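Local coordinates for N-acetylmuramoyl-L-alanine amidase domain-containing protein SAOUHSC_02979 (Staphylococcus aureus, PDB 5T1Q) that probably hydrolyses amide bonds in bacterial cell-wall peptidoglycan, here as a piece that joins a glucosaminidase-like domain to a C-terminal CHAP domain, at residues K237-V242 / M261-T266; Q252-V257 / G313-V318; N78-S83 / D154-G159; I74-D79 / T170-A175. All blocks are in the same frame, centred on the assembly; numbering follows the deposited sequence.

Contact 1: residues K237-V242 / M261-T266; sequences KPFREV and MKQFGT
The carboxamide of Q263 docks on the backbone of P238 and R240. NE2 of Q263 donates to O of P238 at 2.9 Å, and the bond is nearly straight at 173°. The acceptor lies in the amide plane of Q263, and the donor lies in the carbonyl plane of P238. N of R240 lies over the amide, about equally far from its atoms, and makes only a weak bond to OE1 of Q263, 3.4 Å. R260, one turn back on the helix, also donates to this OE1, which limits rotation of the amide. The side chain of Q263 runs extended beyond CG, and this carries the amide across to the 237-242 loop.

A third link is weak: NZ of K237 to O of Q263, 3.2 Å. K237 and Q263 run past each other in opposite directions. The K237 chain bends at chi3 (-69°), and its CE lies 3.9 Å from CE1 of F264. Apolar packing closes the other end, where CG2 of V242 rests 3.5 Å from CG of Q263. The F239 ring stands almost at right angles to the Q263 amide, with CD1 of F239 3.4 Å from OE1 of Q263.

The turn from K262 to G265 is type I, and it takes the chain away from the last turn of helix 253-262. The contact lies at the surface of the CHAP domain, joining the loop ahead of this helix to its C-terminal end. R260 also binds O of K237. F239 turns inward to meet Y256 of the same helix, and F264 stacks on H296, next to strand 298-301.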
# COMPACT_ATOMS: atom_id res chain seq x y z
N LYS A 237 15.80 11.60 4.51
CA LYS A 237 14.61 11.69 5.36
C LYS A 237 13.65 10.53 5.07
O LYS A 237 13.44 10.17 3.90
CB LYS A 237 13.91 13.04 5.12
CG LYS A 237 12.61 13.23 5.88
CD LYS A 237 11.89 14.51 5.47
CE LYS A 237 12.62 15.76 5.91
NZ LYS A 237 11.79 16.97 5.67
N PRO A 238 13.07 9.92 6.12
CA PRO A 238 12.14 8.82 5.88
C PRO A 238 10.87 9.28 5.18
O PRO A 238 10.48 10.46 5.29
CB PRO A 238 11.82 8.30 7.30
CG PRO A 238 12.23 9.39 8.24
CD PRO A 238 13.32 10.16 7.56
N PHE A 239 10.24 8.37 4.44
CA PHE A 239 9.02 8.71 3.76
C PHE A 239 7.87 8.81 4.75
O PHE A 239 7.80 8.04 5.69
CB PHE A 239 8.65 7.70 2.67
CG PHE A 239 7.36 8.03 1.96
CD1 PHE A 239 7.30 9.10 1.08
CD2 PHE A 239 6.20 7.31 2.21
CE1 PHE A 239 6.11 9.43 0.44
CE2 PHE A 239 5.01 7.63 1.57
CZ PHE A 239 4.97 8.69 0.68
N ARG A 240 6.98 9.77 4.51
CA ARG A 240 5.76 9.96 5.31
C ARG A 240 4.71 10.57 4.40
O ARG A 240 5.02 11.41 3.56
CB ARG A 240 5.97 10.86 6.55
CG ARG A 240 6.93 10.27 7.59
CD ARG A 240 6.89 10.98 8.95
NE ARG A 240 5.78 10.55 9.84
CZ ARG A 240 4.61 11.18 10.02
NH1 ARG A 240 3.72 10.68 10.87
NH2 ARG A 240 4.32 12.32 9.38
N GLU A 241 3.47 10.12 4.55
CA GLU A 241 2.34 10.62 3.77
C GLU A 241 1.97 11.95 4.42
O GLU A 241 1.64 12.01 5.60
CB GLU A 241 1.20 9.60 3.81
CG GLU A 241 0.01 9.88 2.90
CD GLU A 241 -0.94 8.67 2.76
OE1 GLU A 241 -0.46 7.51 2.75
OE2 GLU A 241 -2.17 8.89 2.64
N VAL A 242 2.06 13.02 3.64
CA VAL A 242 1.85 14.37 4.15
C VAL A 242 0.40 14.82 4.02
O VAL A 242 -0.31 14.98 5.02
CB VAL A 242 2.76 15.38 3.39
CG1 VAL A 242 2.62 16.79 3.98
CG2 VAL A 242 4.21 14.92 3.42
N MSE A 261 7.72 15.11 -2.62
CA MSE A 261 8.08 16.52 -2.84
C MSE A 261 7.52 17.39 -1.73
O MSE A 261 8.18 18.33 -1.28
CB MSE A 261 7.58 17.04 -4.18
CG MSE A 261 8.47 16.55 -5.32
SE MSE A 261 7.75 17.18 -7.05
CE MSE A 261 8.84 18.81 -7.00
N LYS A 262 6.30 17.09 -1.30
CA LYS A 262 5.68 17.84 -0.20
C LYS A 262 6.43 17.77 1.13
O LYS A 262 6.40 18.72 1.88
CB LYS A 262 4.22 17.45 0.02
CG LYS A 262 3.26 18.34 -0.73
CD LYS A 262 1.82 17.91 -0.56
CE LYS A 262 0.88 19.03 -0.98
NZ LYS A 262 1.24 19.63 -2.30
N GLN A 263 7.11 16.66 1.41
CA GLN A 263 7.89 16.56 2.64
C GLN A 263 8.98 17.62 2.71
O GLN A 263 9.45 17.96 3.80
CB GLN A 263 8.55 15.19 2.78
CG GLN A 263 7.59 14.03 2.90
CD GLN A 263 8.32 12.76 3.26
OE1 GLN A 263 8.56 11.91 2.40
NE2 GLN A 263 8.74 12.65 4.52
N PHE A 264 9.40 18.11 1.55
CA PHE A 264 10.43 19.14 1.50
C PHE A 264 9.88 20.54 1.20
O PHE A 264 10.62 21.42 0.79
CB PHE A 264 11.51 18.73 0.50
CG PHE A 264 12.18 17.43 0.85
CD1 PHE A 264 13.13 17.38 1.86
CD2 PHE A 264 11.84 16.26 0.18
CE1 PHE A 264 13.75 16.17 2.18
CE2 PHE A 264 12.46 15.06 0.49
CZ PHE A 264 13.42 15.01 1.49
N GLY A 265 8.58 20.73 1.40
CA GLY A 265 7.94 22.03 1.22
C GLY A 265 7.87 22.55 -0.19
O GLY A 265 8.04 23.75 -0.42
N THR A 266 7.64 21.66 -1.15
CA THR A 266 7.51 22.08 -2.54
C THR A 266 6.40 21.26 -3.16
O THR A 266 6.19 20.10 -2.79
CB THR A 266 8.83 21.94 -3.35
OG1 THR A 266 8.98 20.62 -3.87
CG2 THR A 266 10.05 22.32 -2.49

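Contact 2: residues Q252-V257 / G313-V318; sequences QCTWYV and GHVAFV
V257 presses its CG2 branch onto the strand backbone, 3.5 Å from C of A316. With CG1 anti to the backbone N (chi1 179°), CG2 is the branch that fits beside the peptide between A316 and F317. The strand replies with V315. Its CG1 enters the hollow between C253 and T254, 3.8 Å from CA of T254 and 3.9 Å from SG of C253. CG2 of V315 turns to V257 and meets its CG2 at 4.0 Å. At one end CB of C253 lies 3.6 Å from CE1 of H314, and SG of C253 stands obliquely to the imidazole. At the other end the Y256 ring only brushes CB of F317.

Helix 253-257 and strand 314-318 run nearly parallel, 22° apart, with axes 7.3 Å from each other. A water bridges the gap by donating to O of C253 and O of V315. W278 packs on T254, V257 and V315 from helix 278-284.

C253 begins its helix, H314 begins its strand, and NE2 of H314 bonds E331 on strand 327-332. This arrangement is consistent with the Cys-His-Glu site of a CHAP domain, a papain-like fold that sets a helix-borne cysteine against a histidine on the sheet.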
# COMPACT_ATOMS: atom_id res chain seq x y z
N GLN A 252 0.77 4.90 -6.57
CA GLN A 252 1.42 4.87 -7.90
C GLN A 252 2.62 5.82 -7.97
O GLN A 252 2.82 6.63 -7.06
CB GLN A 252 0.40 5.15 -9.00
CG GLN A 252 -0.72 4.11 -9.01
CD GLN A 252 -0.19 2.71 -9.26
OE1 GLN A 252 0.60 2.48 -10.16
NE2 GLN A 252 -0.62 1.76 -8.44
N CYS A 253 3.43 5.71 -9.02
CA CYS A 253 4.66 6.50 -9.11
C CYS A 253 4.40 7.99 -9.04
O CYS A 253 5.17 8.73 -8.46
CB CYS A 253 5.47 6.16 -10.35
SG CYS A 253 4.64 6.43 -11.93
N THR A 254 3.30 8.41 -9.65
CA THR A 254 2.86 9.80 -9.69
C THR A 254 2.51 10.27 -8.29
O THR A 254 3.00 11.30 -7.83
CB THR A 254 1.63 9.91 -10.60
OG1 THR A 254 0.73 8.86 -10.28
CG2 THR A 254 2.01 9.75 -12.05
N TRP A 255 1.68 9.50 -7.60
CA TRP A 255 1.31 9.82 -6.22
C TRP A 255 2.55 9.90 -5.31
O TRP A 255 2.63 10.76 -4.44
CB TRP A 255 0.35 8.75 -5.67
CG TRP A 255 0.02 8.90 -4.21
CD1 TRP A 255 -1.03 9.56 -3.67
CD2 TRP A 255 0.78 8.38 -3.11
NE1 TRP A 255 -0.98 9.48 -2.29
CE2 TRP A 255 0.12 8.76 -1.93
CE3 TRP A 255 1.95 7.62 -3.02
CZ2 TRP A 255 0.60 8.42 -0.66
CZ3 TRP A 255 2.42 7.28 -1.75
CH2 TRP A 255 1.74 7.68 -0.59
N TYR A 256 3.49 9.00 -5.50
CA TYR A 256 4.67 8.98 -4.63
C TYR A 256 5.48 10.26 -4.78
O TYR A 256 5.86 10.86 -3.78
CB TYR A 256 5.55 7.72 -4.86
CG TYR A 256 6.83 7.81 -4.07
CD1 TYR A 256 6.86 7.46 -2.72
CD2 TYR A 256 8.00 8.30 -4.67
CE1 TYR A 256 8.03 7.57 -1.99
CE2 TYR A 256 9.17 8.44 -3.93
CZ TYR A 256 9.18 8.07 -2.60
OH TYR A 256 10.33 8.19 -1.88
N VAL A 257 5.75 10.68 -6.02
CA VAL A 257 6.54 11.88 -6.23
C VAL A 257 5.84 13.16 -5.69
O VAL A 257 6.49 14.03 -5.11
CB VAL A 257 6.95 12.04 -7.71
CG1 VAL A 257 7.76 13.31 -7.89
CG2 VAL A 257 7.74 10.82 -8.18
N GLY A 313 5.45 5.63 -19.27
CA GLY A 313 6.72 6.17 -18.81
C GLY A 313 6.80 5.98 -17.30
O GLY A 313 6.13 5.11 -16.73
N HIS A 314 7.55 6.84 -16.64
CA HIS A 314 7.73 6.72 -15.22
C HIS A 314 8.18 8.04 -14.64
O HIS A 314 8.70 8.88 -15.35
CB HIS A 314 8.78 5.62 -14.97
CG HIS A 314 9.04 5.35 -13.52
ND1 HIS A 314 8.08 4.86 -12.68
CD2 HIS A 314 10.17 5.48 -12.78
CE1 HIS A 314 8.59 4.72 -11.46
NE2 HIS A 314 9.85 5.09 -11.50
N VAL A 315 7.94 8.22 -13.35
CA VAL A 315 8.39 9.40 -12.64
C VAL A 315 8.93 8.97 -11.27
O VAL A 315 8.40 8.06 -10.62
CB VAL A 315 7.30 10.51 -12.58
CG1 VAL A 315 6.10 10.09 -11.74
CG2 VAL A 315 7.87 11.81 -12.07
N ALA A 316 10.00 9.64 -10.84
CA ALA A 316 10.68 9.34 -9.59
C ALA A 316 11.15 10.62 -8.95
O ALA A 316 11.06 11.69 -9.56
CB ALA A 316 11.86 8.42 -9.83
N PHE A 317 11.62 10.53 -7.71
CA PHE A 317 12.09 11.69 -6.96
C PHE A 317 13.61 11.64 -6.82
O PHE A 317 14.15 10.61 -6.43
CB PHE A 317 11.43 11.70 -5.58
CG PHE A 317 11.85 12.84 -4.70
CD1 PHE A 317 11.26 14.08 -4.83
CD2 PHE A 317 12.84 12.68 -3.74
CE1 PHE A 317 11.65 15.16 -4.03
CE2 PHE A 317 13.25 13.75 -2.94
CZ PHE A 317 12.64 14.99 -3.08
N VAL A 318 14.29 12.74 -7.12
CA VAL A 318 15.75 12.80 -7.00
C VAL A 318 16.17 13.03 -5.53
O VAL A 318 16.00 14.14 -5.00
CB VAL A 318 16.36 13.91 -7.88
CG1 VAL A 318 17.88 13.96 -7.74
CG2 VAL A 318 15.96 13.73 -9.33
O HOH W 1 7.64 7.17 -8.10

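Contact 3: residues N78-S83 / D154-G159; sequences NDIYAS and DLIKNG
K157 curls over the end of helix 58-78 and lays its aliphatic chain against O of N78. This is the tight part: CD and CE of K157 both lie 3.1 Å from that oxygen. Bends at chi2 (-59°) and chi3 (-70°) fold the lysine back on itself, bringing NZ 3.2 Å from O of N78. The ammonium then sits 3.7 Å from CB of D79. OD2 of D79 is 4.1 Å from NZ of K157, beyond a salt bridge, so any attraction is probably only long-range. The firm partner of OD2 is OG of S173.

Both segments belong to the glucosaminidase-like domain, whose lysozyme-type fold is largely helical. Here the linker between helices 58-78 and 82-93 packs on the last turn of helix 145-158. D79 has positive phi and turns the chain out of the first helix, and Y81 is the N-cap residue of the next.

The buried packing is looser and purely apolar. I80 extends its CD1 to within 4.1 Å of CB of I156, the two side chains meeting at a slant. On the partly exposed flank, CB of N78 merely approaches CG of K157, at 4.3 Å. K157 itself lies in cation-pi contact with W171.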
# COMPACT_ATOMS: atom_id res chain seq x y z
N ASN A 78 -14.10 -16.02 18.84
CA ASN A 78 -14.09 -16.83 17.62
C ASN A 78 -12.78 -17.54 17.29
O ASN A 78 -12.64 -18.02 16.18
CB ASN A 78 -14.54 -15.96 16.46
CG ASN A 78 -15.97 -15.48 16.61
OD1 ASN A 78 -16.90 -16.28 16.67
ND2 ASN A 78 -16.16 -14.17 16.66
N ASP A 79 -11.83 -17.62 18.23
CA ASP A 79 -10.56 -18.33 17.99
C ASP A 79 -9.70 -17.70 16.86
O ASP A 79 -9.12 -18.41 16.03
CB ASP A 79 -10.85 -19.81 17.67
CG ASP A 79 -9.63 -20.71 17.76
OD1 ASP A 79 -8.71 -20.39 18.54
OD2 ASP A 79 -9.61 -21.75 17.06
N ILE A 80 -9.62 -16.37 16.84
CA ILE A 80 -8.87 -15.63 15.81
C ILE A 80 -7.79 -14.75 16.45
O ILE A 80 -8.00 -14.20 17.54
CB ILE A 80 -9.83 -14.74 14.98
CG1 ILE A 80 -10.80 -15.62 14.17
CG2 ILE A 80 -9.07 -13.80 14.04
CD1 ILE A 80 -11.88 -14.85 13.44
N TYR A 81 -6.63 -14.64 15.79
CA TYR A 81 -5.58 -13.72 16.25
C TYR A 81 -6.04 -12.31 15.94
O TYR A 81 -6.19 -11.94 14.78
CB TYR A 81 -4.25 -13.95 15.52
CG TYR A 81 -3.43 -15.10 16.02
CD1 TYR A 81 -2.56 -14.94 17.11
CD2 TYR A 81 -3.46 -16.33 15.38
CE1 TYR A 81 -1.78 -16.00 17.56
CE2 TYR A 81 -2.69 -17.39 15.83
CZ TYR A 81 -1.86 -17.23 16.92
OH TYR A 81 -1.10 -18.29 17.35
N ALA A 82 -6.28 -11.52 16.99
CA ALA A 82 -6.67 -10.13 16.83
C ALA A 82 -5.58 -9.36 16.07
O ALA A 82 -5.85 -8.44 15.30
CB ALA A 82 -6.91 -9.50 18.20
N SER A 83 -4.33 -9.76 16.31
CA SER A 83 -3.18 -9.15 15.65
C SER A 83 -3.24 -9.31 14.14
O SER A 83 -2.96 -8.36 13.40
CB SER A 83 -1.89 -9.76 16.19
OG SER A 83 -1.99 -11.16 16.18
N ASP A 154 -16.57 -14.01 10.24
CA ASP A 154 -17.42 -15.02 9.62
C ASP A 154 -16.73 -15.69 8.43
O ASP A 154 -16.90 -16.88 8.21
CB ASP A 154 -18.77 -14.43 9.19
CG ASP A 154 -19.69 -14.14 10.37
OD1 ASP A 154 -19.31 -14.42 11.53
OD2 ASP A 154 -20.82 -13.63 10.15
N LEU A 155 -15.96 -14.91 7.67
CA LEU A 155 -15.24 -15.46 6.52
C LEU A 155 -14.17 -16.45 6.97
O LEU A 155 -14.06 -17.54 6.42
CB LEU A 155 -14.59 -14.34 5.70
CG LEU A 155 -13.84 -14.77 4.43
CD1 LEU A 155 -14.77 -15.50 3.47
CD2 LEU A 155 -13.22 -13.57 3.76
N ILE A 156 -13.38 -16.06 7.97
CA ILE A 156 -12.30 -16.91 8.48
C ILE A 156 -12.84 -18.22 9.09
O ILE A 156 -12.24 -19.28 8.93
CB ILE A 156 -11.46 -16.19 9.55
CG1 ILE A 156 -10.78 -14.92 8.98
CG2 ILE A 156 -10.41 -17.12 10.16
CD1 ILE A 156 -9.83 -15.17 7.83
N LYS A 157 -13.97 -18.12 9.79
CA LYS A 157 -14.56 -19.29 10.46
C LYS A 157 -15.37 -20.20 9.56
O LYS A 157 -15.27 -21.40 9.69
CB LYS A 157 -15.41 -18.85 11.67
CG LYS A 157 -14.62 -18.09 12.73
CD LYS A 157 -13.46 -18.88 13.32
CE LYS A 157 -13.96 -20.02 14.20
NZ LYS A 157 -12.86 -20.87 14.73
N ASN A 158 -16.14 -19.63 8.64
CA ASN A 158 -17.01 -20.41 7.74
C ASN A 158 -16.39 -20.74 6.38
O ASN A 158 -16.81 -21.69 5.73
CB ASN A 158 -18.33 -19.68 7.53
CG ASN A 158 -19.04 -19.37 8.84
OD1 ASN A 158 -19.02 -20.18 9.76
ND2 ASN A 158 -19.67 -18.21 8.92
N GLY A 159 -15.44 -19.94 5.92
CA GLY A 159 -14.76 -20.20 4.65
C GLY A 159 -15.59 -19.93 3.41
O GLY A 159 -16.38 -18.99 3.37

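Contact 4: residues I74-D79 / T170-A175; sequences IGQDND and TWKSEA
D79 and K172 bring their backbones close, with their CA atoms 5.5 Å apart. Close to the end of helix 58-78, the carbonyl of D79 faces the 170-175 loop. N of K172 donates to O of D79 at 3.1 Å, in a nearly linear bond. Within the loop, O of W171 accepts from N of both E174 and A175, as the chain turns.

The D79 carboxylate adds a second grip. Its CG is anti to the backbone N (chi1 -165°), which swings both oxygens over the start of the turn. OD2 of D79 accepts from OG of S173 at 2.8 Å with its syn lone pair, on the side of OD1. N of S173 makes a weak bond to OD1 of D79 at 3.4 Å. OD1 also lies 3.1 Å from CB of K172, while CB of W171 lies 3.8 Å from OD2. One aspartate thus meets three successive loop residues. The extended side chain of K172 passes Q76 at a slant, and its NZ bonds O of D212.

The contact is a surface one in the glucosaminidase-like domain. It ties the C-terminal end of helix 58-78 to the loop between helices 145-158 and 178-185. NE1 of W171 bonds O of I156 on helix 145-158. On the far part of the loop, O of A175 accepts from OH of Y81, just ahead of helix 82-93.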
# COMPACT_ATOMS: atom_id res chain seq x y z
N ILE A 74 -13.62 -10.06 19.52
CA ILE A 74 -13.86 -10.97 18.38
C ILE A 74 -12.79 -12.08 18.35
O ILE A 74 -13.13 -13.25 18.12
CB ILE A 74 -13.92 -10.21 17.04
CG1 ILE A 74 -15.26 -9.46 16.96
CG2 ILE A 74 -13.82 -11.17 15.86
CD1 ILE A 74 -15.39 -8.54 15.75
N GLY A 75 -11.54 -11.72 18.64
CA GLY A 75 -10.46 -12.70 18.67
C GLY A 75 -10.67 -13.82 19.68
O GLY A 75 -10.63 -15.00 19.32
N GLN A 76 -10.91 -13.45 20.94
CA GLN A 76 -11.11 -14.44 22.02
C GLN A 76 -12.31 -15.35 21.80
O GLN A 76 -12.21 -16.56 22.00
CB GLN A 76 -11.27 -13.74 23.38
CG GLN A 76 -10.05 -12.95 23.84
CD GLN A 76 -8.84 -13.82 24.09
OE1 GLN A 76 -7.77 -13.59 23.54
NE2 GLN A 76 -9.01 -14.84 24.90
N ASP A 77 -13.42 -14.76 21.37
CA ASP A 77 -14.67 -15.50 21.16
C ASP A 77 -14.63 -16.47 19.98
O ASP A 77 -15.06 -17.61 20.10
CB ASP A 77 -15.85 -14.53 20.99
CG ASP A 77 -16.18 -13.74 22.27
OD1 ASP A 77 -15.62 -14.03 23.36
OD2 ASP A 77 -17.02 -12.82 22.20
N ASN A 78 -14.10 -16.02 18.84
CA ASN A 78 -14.09 -16.83 17.62
C ASN A 78 -12.78 -17.54 17.29
O ASN A 78 -12.64 -18.02 16.18
CB ASN A 78 -14.54 -15.96 16.46
CG ASN A 78 -15.97 -15.48 16.61
OD1 ASN A 78 -16.90 -16.28 16.67
ND2 ASN A 78 -16.16 -14.17 16.66
N ASP A 79 -11.83 -17.62 18.23
CA ASP A 79 -10.56 -18.33 17.99
C ASP A 79 -9.70 -17.70 16.86
O ASP A 79 -9.12 -18.41 16.03
CB ASP A 79 -10.85 -19.81 17.67
CG ASP A 79 -9.63 -20.71 17.76
OD1 ASP A 79 -8.71 -20.39 18.54
OD2 ASP A 79 -9.61 -21.75 17.06
N THR A 170 -5.42 -20.41 9.82
CA THR A 170 -5.14 -19.13 10.49
C THR A 170 -5.75 -19.11 11.89
O THR A 170 -5.46 -18.21 12.68
CB THR A 170 -5.67 -17.91 9.73
OG1 THR A 170 -7.10 -17.88 9.77
CG2 THR A 170 -5.17 -17.88 8.29
N TRP A 171 -6.61 -20.11 12.18
CA TRP A 171 -7.26 -20.23 13.48
C TRP A 171 -6.19 -20.40 14.52
O TRP A 171 -5.19 -21.08 14.28
CB TRP A 171 -8.20 -21.44 13.51
CG TRP A 171 -9.41 -21.35 12.63
CD1 TRP A 171 -9.64 -20.46 11.61
CD2 TRP A 171 -10.48 -22.30 12.57
NE1 TRP A 171 -10.83 -20.75 10.99
CE2 TRP A 171 -11.36 -21.88 11.55
CE3 TRP A 171 -10.79 -23.46 13.30
CZ2 TRP A 171 -12.53 -22.57 11.24
CZ3 TRP A 171 -11.96 -24.15 12.99
CH2 TRP A 171 -12.82 -23.70 11.97
N LYS A 172 -6.42 -19.81 15.68
CA LYS A 172 -5.44 -19.81 16.78
C LYS A 172 -5.09 -21.24 17.22
O LYS A 172 -3.94 -21.56 17.46
CB LYS A 172 -6.00 -18.98 17.94
CG LYS A 172 -4.98 -18.19 18.73
CD LYS A 172 -5.71 -17.20 19.63
CE LYS A 172 -4.76 -16.27 20.34
NZ LYS A 172 -5.53 -15.32 21.18
N SER A 173 -6.10 -22.10 17.26
CA SER A 173 -5.91 -23.51 17.64
C SER A 173 -5.12 -24.33 16.60
O SER A 173 -4.65 -25.42 16.92
CB SER A 173 -7.28 -24.17 17.88
OG SER A 173 -8.12 -24.04 16.74
N GLU A 174 -4.97 -23.82 15.38
CA GLU A 174 -4.24 -24.52 14.30
C GLU A 174 -2.87 -23.92 13.99
O GLU A 174 -2.02 -24.59 13.40
CB GLU A 174 -5.07 -24.48 13.01
CG GLU A 174 -6.44 -25.13 13.12
CD GLU A 174 -6.38 -26.64 13.23
OE1 GLU A 174 -7.16 -27.20 14.03
OE2 GLU A 174 -5.56 -27.26 12.53
N ALA A 175 -2.67 -22.65 14.37
CA ALA A 175 -1.43 -21.92 14.12
C ALA A 175 -0.74 -21.59 15.45
O ALA A 175 -1.27 -20.83 16.25
CB ALA A 175 -1.72 -20.64 13.35

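In the fold
From the N terminus, the chain first reaches the end of helix 58-78, where contacts 4 and 3 both start and share N78 and D79. Contact 3 closes first, at helix 145-158. Contact 4 closes later, at 170-175. Their centres are about 6 Å apart, and together they bind three helix ends and a loop of the glucosaminidase-like domain. The chain then enters the CHAP domain. Contact 1 opens at 237-242 and closes at 261-266. Contact 2 opens between these segments and closes at 313-318, so the two cross and share helix 253-262. Contacts 2 and 4 lie about 41 Å apart, centre to centre, on opposite sides of the chain's centre.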